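PDB 3IEH: putative metallopeptidase from Shewanella baltica OS155, which probably acts as a zinc-dependent hydrolase of the M14 metallocarboxypeptidase family. Local coordinates for residues Trp13-Phe18 with Gln251-Arg256. Numbering follows the deposited sequence.
Sequences WKSDIF and QNFDQR
Residues 13-18 meet the first turn of helix 253-271 through Trp13, which packs on Phe253 and Arg256, and through Asp254, which binds Ser15 and Asp16. Gln251 contributes its carbonyl, whose O receives Arg256 NH1 (3.0 Å) in the guanidinium plane and helps fix the rotation of that group. Asn252 is the N-cap, its OD1 accepting from Gln255 N. CG of Phe253 is anti to the backbone N (chi1 -176°), which turns the ring toward Trp13 and Ser15; Phe253 CB meets Trp13 CB at 3.5 Å, ring atom CE2 touches Ser15 CB, and the Phe253 and indole planes run 16° apart but slid so far that they barely overlap. Asp254 binds the end of strand 14-15 and the turn after it. Its OD1 takes the hydroxyl of Ser15 (OG to OD1, 2.6 Å) and its OD2 the amide of Asp16 (N to OD2, 2.9 Å), both through syn lone pairs; Ser15 OG accepts in turn from Phe18 N, an ST motif. Ile17 CG1 packs against the carboxylate, and a water joins Lys14 O to Asp254 N. Arg256, bent at chi2 and chi3, sets its guanidinium over one indole face, CZ 4.1 Å from the six-ring centroid, planes 79° apart, a cation-pi contact in which the group stands nearly upright, NH1 and NH2 toward the ring. An alanine replacing Trp13 would probably strip Arg256 of this aromatic cover and open a gap beside Phe253 CB. Arg256 NE also salt-bridges Glu171 of strand 165-172, near the zinc site. Phe253 and Arg256 both touch Ala81 of helix 81-91, while Trp13 pairs with Ser22, just beyond strand 20-21, the antiparallel partner of 14-15.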
ATOM      1  N   TRP A  13     -16.390  -2.933  -8.545  1.00 18.32           N
ATOM      2  CA  TRP A  13     -17.426  -2.597  -7.545  1.00 18.23           C
ATOM      3  C   TRP A  13     -17.943  -1.188  -7.761  1.00 18.48           C
ATOM      4  O   TRP A  13     -17.247  -0.345  -8.323  1.00 17.07           O
ATOM      5  CB  TRP A  13     -16.848  -2.666  -6.119  1.00 17.65           C
ATOM      6  CG  TRP A  13     -16.378  -4.032  -5.700  1.00 19.20           C
ATOM      7  CD1 TRP A  13     -17.128  -4.995  -5.102  1.00 15.20           C
ATOM      8  CD2 TRP A  13     -15.049  -4.584  -5.848  1.00 17.16           C
ATOM      9  NE1 TRP A  13     -16.359  -6.118  -4.869  1.00 16.29           N
ATOM     10  CE2 TRP A  13     -15.083  -5.896  -5.320  1.00 12.74           C
ATOM     11  CE3 TRP A  13     -13.845  -4.097  -6.384  1.00 20.48           C
ATOM     12  CZ2 TRP A  13     -13.946  -6.742  -5.296  1.00 16.28           C
ATOM     13  CZ3 TRP A  13     -12.707  -4.943  -6.389  1.00 17.52           C
ATOM     14  CH2 TRP A  13     -12.765  -6.241  -5.827  1.00 20.82           C
ATOM     15  N   LYS A  14     -19.159  -0.911  -7.313  1.00 21.59           N
ATOM     16  CA  LYS A  14     -19.665   0.463  -7.358  1.00 22.84           C
ATOM     17  C   LYS A  14     -19.400   1.074  -6.000  1.00 22.50           C
ATOM     18  O   LYS A  14     -19.613   0.435  -4.986  1.00 26.87           O
ATOM     19  CB  LYS A  14     -21.151   0.526  -7.676  1.00 24.31           C
ATOM     20  CG  LYS A  14     -21.533  -0.130  -9.002  1.00 33.36           C
ATOM     21  CD  LYS A  14     -23.011   0.149  -9.407  1.00 33.86           C
ATOM     22  CE  LYS A  14     -23.364  -0.573 -10.703  1.00 38.41           C
ATOM     23  NZ  LYS A  14     -22.917  -2.016 -10.637  1.00 44.19           N
ATOM     24  N   SER A  15     -18.895   2.298  -5.991  1.00 23.19           N
ATOM     25  CA  SER A  15     -18.660   3.056  -4.771  1.00 20.89           C
ATOM     26  C   SER A  15     -19.636   4.203  -4.732  1.00 19.41           C
ATOM     27  O   SER A  15     -19.632   5.000  -5.637  1.00 14.48           O
ATOM     28  CB  SER A  15     -17.267   3.675  -4.795  1.00 19.97           C
ATOM     29  OG  SER A  15     -17.129   4.678  -3.788  1.00 23.15           O
ATOM     30  N   ASP A  16     -20.450   4.326  -3.690  1.00 23.51           N
ATOM     31  CA  ASP A  16     -21.277   5.524  -3.610  1.00 27.09           C
ATOM     32  C   ASP A  16     -20.541   6.632  -2.904  1.00 24.43           C
ATOM     33  O   ASP A  16     -20.941   7.772  -3.022  1.00 23.13           O
ATOM     34  CB  ASP A  16     -22.753   5.337  -3.154  1.00 30.98           C
ATOM     35  CG  ASP A  16     -22.951   4.288  -2.098  1.00 36.13           C
ATOM     36  OD1 ASP A  16     -22.077   3.421  -1.916  1.00 49.84           O
ATOM     37  OD2 ASP A  16     -24.031   4.315  -1.470  1.00 43.31           O
ATOM     38  N   ILE A  17     -19.419   6.311  -2.256  1.00 23.44           N
ATOM     39  CA  ILE A  17     -18.583   7.360  -1.697  1.00 21.37           C
ATOM     40  C   ILE A  17     -18.047   8.229  -2.822  1.00 20.28           C
ATOM     41  O   ILE A  17     -18.091   9.442  -2.722  1.00 20.02           O
ATOM     42  CB  ILE A  17     -17.404   6.839  -0.865  1.00 22.47           C
ATOM     43  CG1 ILE A  17     -17.909   6.095   0.377  1.00 21.87           C
ATOM     44  CG2 ILE A  17     -16.527   8.016  -0.421  1.00 18.93           C
ATOM     45  CD1 ILE A  17     -16.804   5.556   1.248  1.00 10.58           C
ATOM     46  N   PHE A  18     -17.567   7.608  -3.899  1.00 19.64           N
ATOM     47  CA  PHE A  18     -17.011   8.350  -5.048  1.00 18.13           C
ATOM     48  C   PHE A  18     -17.972   8.389  -6.232  1.00 18.56           C
ATOM     49  O   PHE A  18     -17.698   9.025  -7.249  1.00 16.29           O
ATOM     50  CB  PHE A  18     -15.659   7.743  -5.466  1.00 18.05           C
ATOM     51  CG  PHE A  18     -14.589   7.895  -4.411  1.00 16.87           C
ATOM     52  CD1 PHE A  18     -13.904   9.087  -4.275  1.00 11.84           C
ATOM     53  CD2 PHE A  18     -14.307   6.856  -3.532  1.00 14.25           C
ATOM     54  CE1 PHE A  18     -12.966   9.236  -3.293  1.00 19.21           C
ATOM     55  CE2 PHE A  18     -13.359   6.999  -2.546  1.00 17.56           C
ATOM     56  CZ  PHE A  18     -12.678   8.186  -2.427  1.00 18.32           C
ATOM     57  N   GLN A 251     -16.201  -8.270   1.179  1.00 19.20           N
ATOM     58  CA  GLN A 251     -17.076  -7.350   1.885  1.00 15.95           C
ATOM     59  C   GLN A 251     -17.380  -6.147   0.990  1.00 15.75           C
ATOM     60  O   GLN A 251     -16.795  -5.959  -0.088  1.00 18.73           O
ATOM     61  CB  GLN A 251     -16.403  -6.857   3.189  1.00 15.41           C
ATOM     62  CG  GLN A 251     -16.045  -7.942   4.226  1.00 16.12           C
ATOM     63  CD  GLN A 251     -17.246  -8.680   4.807  1.00 18.57           C
ATOM     64  OE1 GLN A 251     -18.377  -8.271   4.582  1.00 14.57           O
ATOM     65  NE2 GLN A 251     -17.000  -9.780   5.562  1.00 16.58           N
ATOM     66  N   ASN A 252     -18.276  -5.311   1.484  1.00 14.97           N
ATOM     67  CA  ASN A 252     -18.700  -4.083   0.844  1.00 14.34           C
ATOM     68  C   ASN A 252     -17.544  -3.123   0.504  1.00 15.41           C
ATOM     69  O   ASN A 252     -16.708  -2.777   1.342  1.00 13.49           O
ATOM     70  CB  ASN A 252     -19.736  -3.375   1.721  1.00 11.98           C
ATOM     71  CG  ASN A 252     -20.183  -2.056   1.137  1.00 20.44           C
ATOM     72  OD1 ASN A 252     -19.463  -1.043   1.195  1.00 15.98           O
ATOM     73  ND2 ASN A 252     -21.387  -2.051   0.570  1.00 17.58           N
ATOM     74  N   PHE A 253     -17.550  -2.672  -0.743  1.00 16.05           N
ATOM     75  CA  PHE A 253     -16.471  -1.867  -1.262  1.00 17.16           C
ATOM     76  C   PHE A 253     -16.231  -0.567  -0.441  1.00 17.76           C
ATOM     77  O   PHE A 253     -15.090  -0.322  -0.026  1.00 20.15           O
ATOM     78  CB  PHE A 253     -16.666  -1.591  -2.754  1.00 14.09           C
ATOM     79  CG  PHE A 253     -15.522  -0.843  -3.360  1.00 17.26           C
ATOM     80  CD1 PHE A 253     -14.377  -1.513  -3.730  1.00  4.53           C
ATOM     81  CD2 PHE A 253     -15.568   0.547  -3.509  1.00 16.38           C
ATOM     82  CE1 PHE A 253     -13.292  -0.828  -4.276  1.00 15.97           C
ATOM     83  CE2 PHE A 253     -14.484   1.241  -4.043  1.00 16.63           C
ATOM     84  CZ  PHE A 253     -13.340   0.542  -4.436  1.00 15.22           C
ATOM     85  N   ASP A 254     -17.274   0.221  -0.156  1.00 15.75           N
ATOM     86  CA  ASP A 254     -17.082   1.466   0.612  1.00 18.11           C
ATOM     87  C   ASP A 254     -16.603   1.248   2.052  1.00 17.26           C
ATOM     88  O   ASP A 254     -15.860   2.073   2.599  1.00 18.91           O
ATOM     89  CB  ASP A 254     -18.315   2.365   0.545  1.00 18.00           C
ATOM     90  CG  ASP A 254     -18.546   2.928  -0.868  1.00 22.95           C
ATOM     91  OD1 ASP A 254     -17.586   3.330  -1.571  1.00 21.89           O
ATOM     92  OD2 ASP A 254     -19.707   2.984  -1.278  1.00 29.88           O
ATOM     93  N   GLN A 255     -16.985   0.130   2.650  1.00 17.24           N
ATOM     94  CA  GLN A 255     -16.461  -0.239   3.960  1.00 19.04           C
ATOM     95  C   GLN A 255     -14.959  -0.470   3.876  1.00 18.70           C
ATOM     96  O   GLN A 255     -14.208  -0.112   4.804  1.00 17.02           O
ATOM     97  CB  GLN A 255     -17.138  -1.502   4.482  1.00 19.92           C
ATOM     98  CG  GLN A 255     -18.449  -1.224   5.150  1.00 30.59           C
ATOM     99  CD  GLN A 255     -18.258  -0.559   6.512  1.00 30.94           C
ATOM    100  OE1 GLN A 255     -17.616  -1.128   7.413  1.00 37.85           O
ATOM    101  NE2 GLN A 255     -18.827   0.629   6.673  1.00 26.76           N
ATOM    102  N   ARG A 256     -14.523  -1.059   2.757  1.00 17.98           N
ATOM    103  CA  ARG A 256     -13.097  -1.315   2.544  1.00 18.29           C
ATOM    104  C   ARG A 256     -12.349   0.003   2.340  1.00 16.76           C
ATOM    105  O   ARG A 256     -11.290   0.207   2.909  1.00 14.53           O
ATOM    106  CB  ARG A 256     -12.893  -2.309   1.386  1.00 17.79           C
ATOM    107  CG  ARG A 256     -13.354  -3.728   1.753  1.00 22.05           C
ATOM    108  CD  ARG A 256     -14.002  -4.455   0.579  1.00 18.16           C
ATOM    109  NE  ARG A 256     -13.170  -4.372  -0.608  1.00 18.27           N
ATOM    110  CZ  ARG A 256     -13.591  -4.624  -1.846  1.00 15.80           C
ATOM    111  NH1 ARG A 256     -14.836  -5.003  -2.088  1.00 22.61           N
ATOM    112  NH2 ARG A 256     -12.752  -4.501  -2.856  1.00 20.80           N
TER
HETATM  113  O   HOH W   1     -19.701   0.282  -2.270  1.00 38.41           O